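Local coordinates for protein cytochrome p450EpoK (Sorangium cellulosum, PDB 1PKF) that belongs to the cytochrome P450 family of haem proteins and holds protoporphyrin IX containing iron, here together with epothilone D, at residues W50-Y55 against V326-P331; L295-I300 against A333-T338. All coordinates share one frame; numbering follows the deposited sequence.

Contact 1: residues W50-Y55 against V326-P331; sequences WVLTRY and VFLLIP
W50, V51 and L52 run parallel to V326, F327 and L328, with the strand axes approaching to 4.6 Å at an angle of 26° and residues paired in that order. The pair illustrates how the cytochrome P450 fold builds the mixed sheet beside its haem core: strand 49-52 lies between strands 41-44 and 325-329, and it is the neighbour with which 325-329 runs parallel. F327 bonds to the residues on either side of V51, giving its N to W50 O at 2.7 Å and receiving L52 N on its O at 2.9 Å. L52 O then accepts L329 N at 3.0 Å, carrying the pairing to the point where segment 326-331 turns into helix 330-333.

Side chains alternate between the two faces. L52 and L328 share one face with W50 and V326, and there L52 CD1 rests against V326 CG1 at 3.7 Å, while the L52 and L328 side chains run alongside each other in the same direction, L52 CD1 against L328 CD2. V58 and V61 of helix 55-63 cover L328 here. On the other face V51 CG2 meets F327 CB, and the F327 side chain turns away from V51, its nearest atoms about 4 Å from epothilone D. V51 CG1, anti to its own backbone N (chi1 174°), reaches L329 CB at 4.1 Å.

Contact 2: residues L295-I300 against A333-T338; sequences LRFENI and ALRDGT. Unlike the reference sequence in segment 295-300: E298 (reference Asp).
The guanidinium of R335 lies flat on the ring of F297, the planes 8° apart and the centres separated by 4.2 Å. The stack is offset: R335 NH2 sits 3.3 Å above the ring plane, displaced toward the rim, and F297 CE1 is likewise off-centre over one face of the guanidinium. At the edge of that same guanidinium comes the carbonyl of F297, so one residue supplies both partners. R335 NE and NH2 grip F297 O side-on, each at 2.8 Å, with the oxygen in the guanidinium plane. A bend at chi2 (-76°) turns the arginine chain into this position. Its remaining nitrogen, NH1, forms a salt bridge with D344, and F29 of helix 29-38 adds a cation-pi contact.

The R296 guanidinium is met near its edge by L334 O, which takes a bond from NH1 at 3.0 Å while tilted out of the group's plane. R296 NH1 also bonds to P343 O, and NE pairs with E293; E293 and R296, three apart on helix 287-297, fit the ExxR motif of the P450 K helix. L334 packs on the helix backbone, its CB 3.4 Å from R296 O and its CD1 close to L295 O. N299 ND2 bonds that same L295 O at 3.1 Å, while its OD1 accepts L301 N.

Helix 287-297 thus ends with the carbonyl of its last residue satisfied by two N-H groups of an arginine from the loop after helix 330-333. The positive charge so placed would probably also interact favourably with the helix dipole, while the stack and the paired bonds together probably hold the guanidinium's rotation.

The two contacts have centres 12 Å apart on the same side of the chain's centre, and their segments alternate in sequence: 50-55, 295-300, 326-331, 333-338. Contact 1 belongs to the mixed sheet, contact 2 to the end of helix 287-297, and the short helix 330-333 carries the chain from one to the other. They meet directly where Y55 N, at the start of helix 55-63, lies 2.8 Å from D336 OD2, a probable hydrogen bond, and where I330 CG2 packs on N299 OD1. Sheet and helix end are therefore joined through largely buried contacts, with F327 near epothilone D and L295 near the haem.

Contact 1: residues W50-Y55 against V326-P331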
ATOM      1  N   TRP A  50     -18.799  -9.797   3.110  1.00 45.03           N
ATOM      2  CA  TRP A  50     -19.589  -8.604   3.346  1.00 44.58           C
ATOM      3  C   TRP A  50     -18.723  -7.426   3.000  1.00 43.71           C
ATOM      4  O   TRP A  50     -17.519  -7.497   3.179  1.00 43.19           O
ATOM      5  CB  TRP A  50     -19.960  -8.554   4.825  1.00 45.64           C
ATOM      6  CG  TRP A  50     -20.957  -9.608   5.234  1.00 46.63           C
ATOM      7  CD1 TRP A  50     -20.713 -10.747   5.938  1.00 46.48           C
ATOM      8  CD2 TRP A  50     -22.363  -9.603   4.951  1.00 47.18           C
ATOM      9  NE1 TRP A  50     -21.880 -11.450   6.119  1.00 47.87           N
ATOM     10  CE2 TRP A  50     -22.908 -10.771   5.512  1.00 47.92           C
ATOM     11  CE3 TRP A  50     -23.214  -8.724   4.276  1.00 47.07           C
ATOM     12  CZ2 TRP A  50     -24.274 -11.083   5.431  1.00 48.18           C
ATOM     13  CZ3 TRP A  50     -24.576  -9.033   4.198  1.00 47.70           C
ATOM     14  CH2 TRP A  50     -25.084 -10.200   4.772  1.00 47.95           C
ATOM     15  N   VAL A  51     -19.334  -6.357   2.496  1.00 43.49           N
ATOM     16  CA  VAL A  51     -18.656  -5.109   2.153  1.00 42.36           C
ATOM     17  C   VAL A  51     -19.319  -3.942   2.919  1.00 44.10           C
ATOM     18  O   VAL A  51     -20.544  -3.752   2.830  1.00 44.52           O
ATOM     19  CB  VAL A  51     -18.767  -4.850   0.655  1.00 41.22           C
ATOM     20  CG1 VAL A  51     -18.219  -3.508   0.282  1.00 40.14           C
ATOM     21  CG2 VAL A  51     -18.044  -5.949  -0.133  1.00 41.09           C
ATOM     22  N   LEU A  52     -18.521  -3.179   3.670  1.00 43.83           N
ATOM     23  CA  LEU A  52     -18.999  -1.998   4.396  1.00 43.46           C
ATOM     24  C   LEU A  52     -18.638  -0.747   3.661  1.00 42.96           C
ATOM     25  O   LEU A  52     -17.467  -0.552   3.265  1.00 43.91           O
ATOM     26  CB  LEU A  52     -18.392  -1.947   5.791  1.00 43.97           C
ATOM     27  CG  LEU A  52     -18.770  -3.097   6.682  1.00 43.92           C
ATOM     28  CD1 LEU A  52     -17.868  -3.165   7.863  1.00 44.74           C
ATOM     29  CD2 LEU A  52     -20.199  -2.871   7.128  1.00 45.73           C
ATOM     30  N   THR A  53     -19.640   0.112   3.472  1.00 40.95           N
ATOM     31  CA  THR A  53     -19.542   1.246   2.567  1.00 40.13           C
ATOM     32  C   THR A  53     -19.350   2.621   3.203  1.00 40.00           C
ATOM     33  O   THR A  53     -19.070   3.569   2.482  1.00 37.70           O
ATOM     34  CB  THR A  53     -20.814   1.365   1.719  1.00 41.72           C
ATOM     35  OG1 THR A  53     -21.980   1.419   2.571  1.00 42.43           O
ATOM     36  CG2 THR A  53     -21.030   0.154   0.864  1.00 42.06           C
ATOM     37  N   ARG A  54     -19.549   2.744   4.519  1.00 42.24           N
ATOM     38  CA  ARG A  54     -19.635   4.086   5.143  1.00 44.21           C
ATOM     39  C   ARG A  54     -18.500   4.370   6.121  1.00 41.50           C
ATOM     40  O   ARG A  54     -17.981   3.467   6.720  1.00 42.05           O
ATOM     41  CB  ARG A  54     -21.002   4.250   5.813  1.00 46.04           C
ATOM     42  CG  ARG A  54     -22.087   4.392   4.753  1.00 47.45           C
ATOM     43  CD  ARG A  54     -23.512   4.148   5.231  1.00 48.22           C
ATOM     44  NE  ARG A  54     -24.451   4.117   4.104  1.00 49.31           N
ATOM     45  CZ  ARG A  54     -25.773   4.185   4.232  1.00 49.90           C
ATOM     46  NH1 ARG A  54     -26.305   4.291   5.437  1.00 49.42           N
ATOM     47  NH2 ARG A  54     -26.560   4.142   3.165  1.00 49.82           N
ATOM     48  N   TYR A  55     -18.076   5.624   6.223  1.00 42.16           N
ATOM     49  CA  TYR A  55     -16.936   5.991   7.093  1.00 41.51           C
ATOM     50  C   TYR A  55     -17.021   5.394   8.478  1.00 43.25           C
ATOM     51  O   TYR A  55     -16.111   4.681   8.924  1.00 41.32           O
ATOM     52  CB  TYR A  55     -16.740   7.497   7.143  1.00 41.62           C
ATOM     53  CG  TYR A  55     -15.500   7.903   7.881  1.00 41.28           C
ATOM     54  CD1 TYR A  55     -14.322   8.221   7.192  1.00 40.39           C
ATOM     55  CD2 TYR A  55     -15.485   7.911   9.281  1.00 41.24           C
ATOM     56  CE1 TYR A  55     -13.156   8.545   7.887  1.00 40.09           C
ATOM     57  CE2 TYR A  55     -14.350   8.253   9.981  1.00 41.24           C
ATOM     58  CZ  TYR A  55     -13.188   8.578   9.287  1.00 41.63           C
ATOM     59  OH  TYR A  55     -12.071   8.871  10.036  1.00 40.43           O
ATOM     60  N   VAL A 326     -15.011  -9.689   5.902  1.00 39.95           N
ATOM     61  CA  VAL A 326     -15.590  -8.392   5.700  1.00 39.69           C
ATOM     62  C   VAL A 326     -14.576  -7.482   5.016  1.00 38.79           C
ATOM     63  O   VAL A 326     -13.449  -7.371   5.457  1.00 39.10           O
ATOM     64  CB  VAL A 326     -16.034  -7.757   7.051  1.00 41.11           C
ATOM     65  CG1 VAL A 326     -16.762  -6.510   6.793  1.00 40.52           C
ATOM     66  CG2 VAL A 326     -16.941  -8.713   7.789  1.00 43.92           C
ATOM     67  N   PHE A 327     -14.989  -6.838   3.936  1.00 38.78           N
ATOM     68  CA  PHE A 327     -14.173  -5.851   3.272  1.00 39.76           C
ATOM     69  C   PHE A 327     -14.590  -4.475   3.728  1.00 39.16           C
ATOM     70  O   PHE A 327     -15.781  -4.169   3.758  1.00 38.46           O
ATOM     71  CB  PHE A 327     -14.396  -5.899   1.763  1.00 40.73           C
ATOM     72  CG  PHE A 327     -13.374  -6.680   1.020  1.00 42.60           C
ATOM     73  CD1 PHE A 327     -13.650  -7.971   0.599  1.00 43.25           C
ATOM     74  CD2 PHE A 327     -12.144  -6.118   0.708  1.00 43.53           C
ATOM     75  CE1 PHE A 327     -12.679  -8.706  -0.127  1.00 44.64           C
ATOM     76  CE2 PHE A 327     -11.179  -6.858  -0.034  1.00 44.87           C
ATOM     77  CZ  PHE A 327     -11.461  -8.143  -0.438  1.00 43.16           C
ATOM     78  N   LEU A 328     -13.603  -3.630   4.004  1.00 39.96           N
ATOM     79  CA  LEU A 328     -13.821  -2.220   4.274  1.00 38.97           C
ATOM     80  C   LEU A 328     -13.554  -1.466   3.011  1.00 38.72           C
ATOM     81  O   LEU A 328     -12.419  -1.407   2.571  1.00 39.79           O
ATOM     82  CB  LEU A 328     -12.878  -1.752   5.385  1.00 40.74           C
ATOM     83  CG  LEU A 328     -12.632  -2.707   6.543  1.00 41.14           C
ATOM     84  CD1 LEU A 328     -11.864  -1.992   7.641  1.00 42.92           C
ATOM     85  CD2 LEU A 328     -13.889  -3.252   7.088  1.00 42.58           C
ATOM     86  N   LEU A 329     -14.598  -0.890   2.419  1.00 37.25           N
ATOM     87  CA  LEU A 329     -14.537  -0.192   1.160  1.00 37.98           C
ATOM     88  C   LEU A 329     -13.912   1.209   1.276  1.00 40.34           C
ATOM     89  O   LEU A 329     -14.593   2.253   1.193  1.00 40.10           O
ATOM     90  CB  LEU A 329     -15.929  -0.133   0.527  1.00 37.93           C
ATOM     91  CG  LEU A 329     -15.992   0.159  -0.954  1.00 38.78           C
ATOM     92  CD1 LEU A 329     -15.136  -0.846  -1.735  1.00 39.39           C
ATOM     93  CD2 LEU A 329     -17.458   0.182  -1.473  1.00 40.02           C
ATOM     94  N   ILE A 330     -12.584   1.226   1.406  1.00 40.28           N
ATOM     95  CA  ILE A 330     -11.902   2.454   1.724  1.00 40.06           C
ATOM     96  C   ILE A 330     -12.152   3.598   0.792  1.00 38.66           C
ATOM     97  O   ILE A 330     -12.375   4.689   1.251  1.00 38.20           O
ATOM     98  CB  ILE A 330     -10.395   2.222   1.950  1.00 40.62           C
ATOM     99  CG1 ILE A 330     -10.234   1.627   3.344  1.00 42.41           C
ATOM    100  CG2 ILE A 330      -9.640   3.549   1.952  1.00 39.57           C
ATOM    101  CD1 ILE A 330      -9.778   0.284   3.340  1.00 43.81           C
ATOM    102  N   PRO A 331     -12.058   3.416  -0.511  1.00 39.20           N
ATOM    103  CA  PRO A 331     -12.225   4.560  -1.403  1.00 39.03           C
ATOM    104  C   PRO A 331     -13.639   5.164  -1.295  1.00 40.83           C
ATOM    105  O   PRO A 331     -13.850   6.330  -1.654  1.00 39.32           O
ATOM    106  CB  PRO A 331     -11.940   3.977  -2.799  1.00 39.60           C
ATOM    107  CG  PRO A 331     -12.036   2.506  -2.635  1.00 40.19           C
ATOM    108  CD  PRO A 331     -11.762   2.168  -1.227  1.00 40.13           C
TER

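Contact 2: residues L295-I300 against A333-T338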
ATOM      1  N   LEU A 295      -4.672  10.500  -1.383  1.00 39.89           N
ATOM      2  CA  LEU A 295      -5.118   9.201  -0.913  1.00 40.72           C
ATOM      3  C   LEU A 295      -6.558   9.258  -0.374  1.00 40.58           C
ATOM      4  O   LEU A 295      -7.297   8.257  -0.360  1.00 40.50           O
ATOM      5  CB  LEU A 295      -4.183   8.740   0.181  1.00 41.29           C
ATOM      6  CG  LEU A 295      -3.120   7.674  -0.050  1.00 42.66           C
ATOM      7  CD1 LEU A 295      -2.779   7.400  -1.533  1.00 43.37           C
ATOM      8  CD2 LEU A 295      -1.905   7.984   0.738  1.00 43.10           C
ATOM      9  N   ARG A 296      -6.924  10.431   0.110  1.00 38.76           N
ATOM     10  CA  ARG A 296      -8.259  10.687   0.603  1.00 39.13           C
ATOM     11  C   ARG A 296      -9.258  10.813  -0.538  1.00 38.62           C
ATOM     12  O   ARG A 296     -10.302  10.188  -0.525  1.00 40.07           O
ATOM     13  CB  ARG A 296      -8.252  11.971   1.433  1.00 39.41           C
ATOM     14  CG  ARG A 296      -9.381  12.018   2.429  1.00 40.61           C
ATOM     15  CD  ARG A 296     -10.750  12.381   1.796  1.00 40.41           C
ATOM     16  NE  ARG A 296     -10.664  13.447   0.786  1.00 41.45           N
ATOM     17  CZ  ARG A 296     -11.687  13.839   0.004  1.00 40.95           C
ATOM     18  NH1 ARG A 296     -12.857  13.224   0.099  1.00 42.39           N
ATOM     19  NH2 ARG A 296     -11.530  14.799  -0.900  1.00 39.63           N
ATOM     20  N   PHE A 297      -8.919  11.629  -1.523  1.00 39.20           N
ATOM     21  CA  PHE A 297      -9.806  11.960  -2.597  1.00 41.08           C
ATOM     22  C   PHE A 297      -9.850  10.805  -3.578  1.00 41.98           C
ATOM     23  O   PHE A 297     -10.860  10.549  -4.222  1.00 39.67           O
ATOM     24  CB  PHE A 297      -9.267  13.157  -3.356  1.00 41.54           C
ATOM     25  CG  PHE A 297     -10.021  13.452  -4.618  1.00 42.99           C
ATOM     26  CD1 PHE A 297     -11.361  13.817  -4.562  1.00 43.78           C
ATOM     27  CD2 PHE A 297      -9.404  13.382  -5.846  1.00 42.47           C
ATOM     28  CE1 PHE A 297     -12.065  14.116  -5.716  1.00 44.13           C
ATOM     29  CE2 PHE A 297     -10.102  13.647  -6.999  1.00 43.63           C
ATOM     30  CZ  PHE A 297     -11.441  14.023  -6.943  1.00 44.54           C
ATOM     31  N   GLU A 298      -8.722  10.140  -3.733  1.00 41.57           N
ATOM     32  CA  GLU A 298      -8.752   9.034  -4.628  1.00 43.50           C
ATOM     33  C   GLU A 298      -7.825   7.886  -4.374  1.00 40.45           C
ATOM     34  O   GLU A 298      -6.780   7.696  -4.957  1.00 42.25           O
ATOM     35  CB  GLU A 298      -8.772   9.554  -6.002  1.00 44.56           C
ATOM     36  CG  GLU A 298      -7.498   9.956  -6.567  1.00 45.35           C
ATOM     37  CD  GLU A 298      -7.595   9.481  -7.954  1.00 46.14           C
ATOM     38  OE1 GLU A 298      -6.816   9.925  -8.796  1.00 46.82           O
ATOM     39  OE2 GLU A 298      -8.537   8.651  -8.139  1.00 46.98           O
ATOM     40  N   ASN A 299      -8.296   7.113  -3.450  1.00 38.86           N
ATOM     41  CA  ASN A 299      -7.520   6.127  -2.842  1.00 39.10           C
ATOM     42  C   ASN A 299      -7.109   5.061  -3.839  1.00 39.50           C
ATOM     43  O   ASN A 299      -7.912   4.661  -4.699  1.00 38.17           O
ATOM     44  CB  ASN A 299      -8.354   5.482  -1.777  1.00 38.63           C
ATOM     45  CG  ASN A 299      -7.536   4.620  -0.889  1.00 38.31           C
ATOM     46  OD1 ASN A 299      -7.587   3.382  -0.968  1.00 37.39           O
ATOM     47  ND2 ASN A 299      -6.782   5.255  -0.019  1.00 35.76           N
ATOM     48  N   ILE A 300      -5.876   4.580  -3.674  1.00 38.71           N
ATOM     49  CA  ILE A 300      -5.298   3.609  -4.581  1.00 37.96           C
ATOM     50  C   ILE A 300      -5.900   2.225  -4.458  1.00 35.69           C
ATOM     51  O   ILE A 300      -5.639   1.372  -5.311  1.00 35.22           O
ATOM     52  CB  ILE A 300      -3.743   3.520  -4.392  1.00 39.33           C
ATOM     53  CG1 ILE A 300      -3.386   3.061  -2.982  1.00 39.64           C
ATOM     54  CG2 ILE A 300      -3.101   4.845  -4.750  1.00 39.48           C
ATOM     55  CD1 ILE A 300      -1.898   2.720  -2.776  1.00 40.15           C
ATOM     56  N   ALA A 333     -15.650   4.917   1.789  1.00 40.72           N
ATOM     57  CA  ALA A 333     -15.649   5.527   3.091  1.00 43.39           C
ATOM     58  C   ALA A 333     -15.018   6.904   3.026  1.00 43.01           C
ATOM     59  O   ALA A 333     -15.433   7.788   3.727  1.00 43.99           O
ATOM     60  CB  ALA A 333     -14.901   4.659   4.088  1.00 44.86           C
ATOM     61  N   LEU A 334     -14.030   7.091   2.162  1.00 42.98           N
ATOM     62  CA  LEU A 334     -13.288   8.334   2.112  1.00 43.19           C
ATOM     63  C   LEU A 334     -13.917   9.361   1.209  1.00 42.96           C
ATOM     64  O   LEU A 334     -13.377  10.467   1.075  1.00 42.97           O
ATOM     65  CB  LEU A 334     -11.847   8.089   1.684  1.00 44.11           C
ATOM     66  CG  LEU A 334     -10.987   7.305   2.678  1.00 46.00           C
ATOM     67  CD1 LEU A 334      -9.544   7.242   2.206  1.00 46.89           C
ATOM     68  CD2 LEU A 334     -11.058   7.930   4.059  1.00 47.11           C
ATOM     69  N   ARG A 335     -15.040   9.029   0.574  1.00 42.39           N
ATOM     70  CA  ARG A 335     -15.863  10.039  -0.109  1.00 42.77           C
ATOM     71  C   ARG A 335     -17.184  10.274   0.652  1.00 43.29           C
ATOM     72  O   ARG A 335     -18.135  10.816   0.124  1.00 44.16           O
ATOM     73  CB  ARG A 335     -16.171   9.623  -1.552  1.00 43.00           C
ATOM     74  CG  ARG A 335     -14.986   9.588  -2.458  1.00 42.87           C
ATOM     75  CD  ARG A 335     -14.538  10.906  -2.871  1.00 42.91           C
ATOM     76  NE  ARG A 335     -13.583  10.856  -3.957  1.00 43.63           N
ATOM     77  CZ  ARG A 335     -13.871  11.002  -5.230  1.00 44.02           C
ATOM     78  NH1 ARG A 335     -15.108  11.219  -5.620  1.00 45.54           N
ATOM     79  NH2 ARG A 335     -12.908  10.971  -6.134  1.00 44.34           N
ATOM     80  N   ASP A 336     -17.218   9.850   1.902  1.00 44.50           N
ATOM     81  CA  ASP A 336     -18.406   9.886   2.715  1.00 45.62           C
ATOM     82  C   ASP A 336     -18.649  11.337   3.142  1.00 49.05           C
ATOM     83  O   ASP A 336     -17.879  11.906   3.933  1.00 48.90           O
ATOM     84  CB  ASP A 336     -18.234   8.938   3.908  1.00 45.30           C
ATOM     85  CG  ASP A 336     -19.526   8.751   4.723  1.00 46.80           C
ATOM     86  OD1 ASP A 336     -20.328   9.705   4.799  1.00 48.31           O
ATOM     87  OD2 ASP A 336     -19.807   7.712   5.355  1.00 45.48           O
ATOM     88  N   GLY A 337     -19.701  11.926   2.569  1.00 50.23           N
ATOM     89  CA  GLY A 337     -20.028  13.337   2.723  1.00 51.82           C
ATOM     90  C   GLY A 337     -20.424  13.809   4.112  1.00 53.02           C
ATOM     91  O   GLY A 337     -20.359  15.002   4.404  1.00 54.43           O
ATOM     92  N   THR A 338     -20.811  12.881   4.972  1.00 54.01           N
ATOM     93  CA  THR A 338     -21.037  13.202   6.373  1.00 55.90           C
ATOM     94  C   THR A 338     -19.756  13.293   7.215  1.00 55.98           C
ATOM     95  O   THR A 338     -19.836  13.464   8.426  1.00 55.90           O
ATOM     96  CB  THR A 338     -21.910  12.160   7.031  1.00 56.57           C
ATOM     97  OG1 THR A 338     -21.139  10.976   7.227  1.00 56.98           O
ATOM     98  CG2 THR A 338     -23.092  11.755   6.140  1.00 57.17           C
TER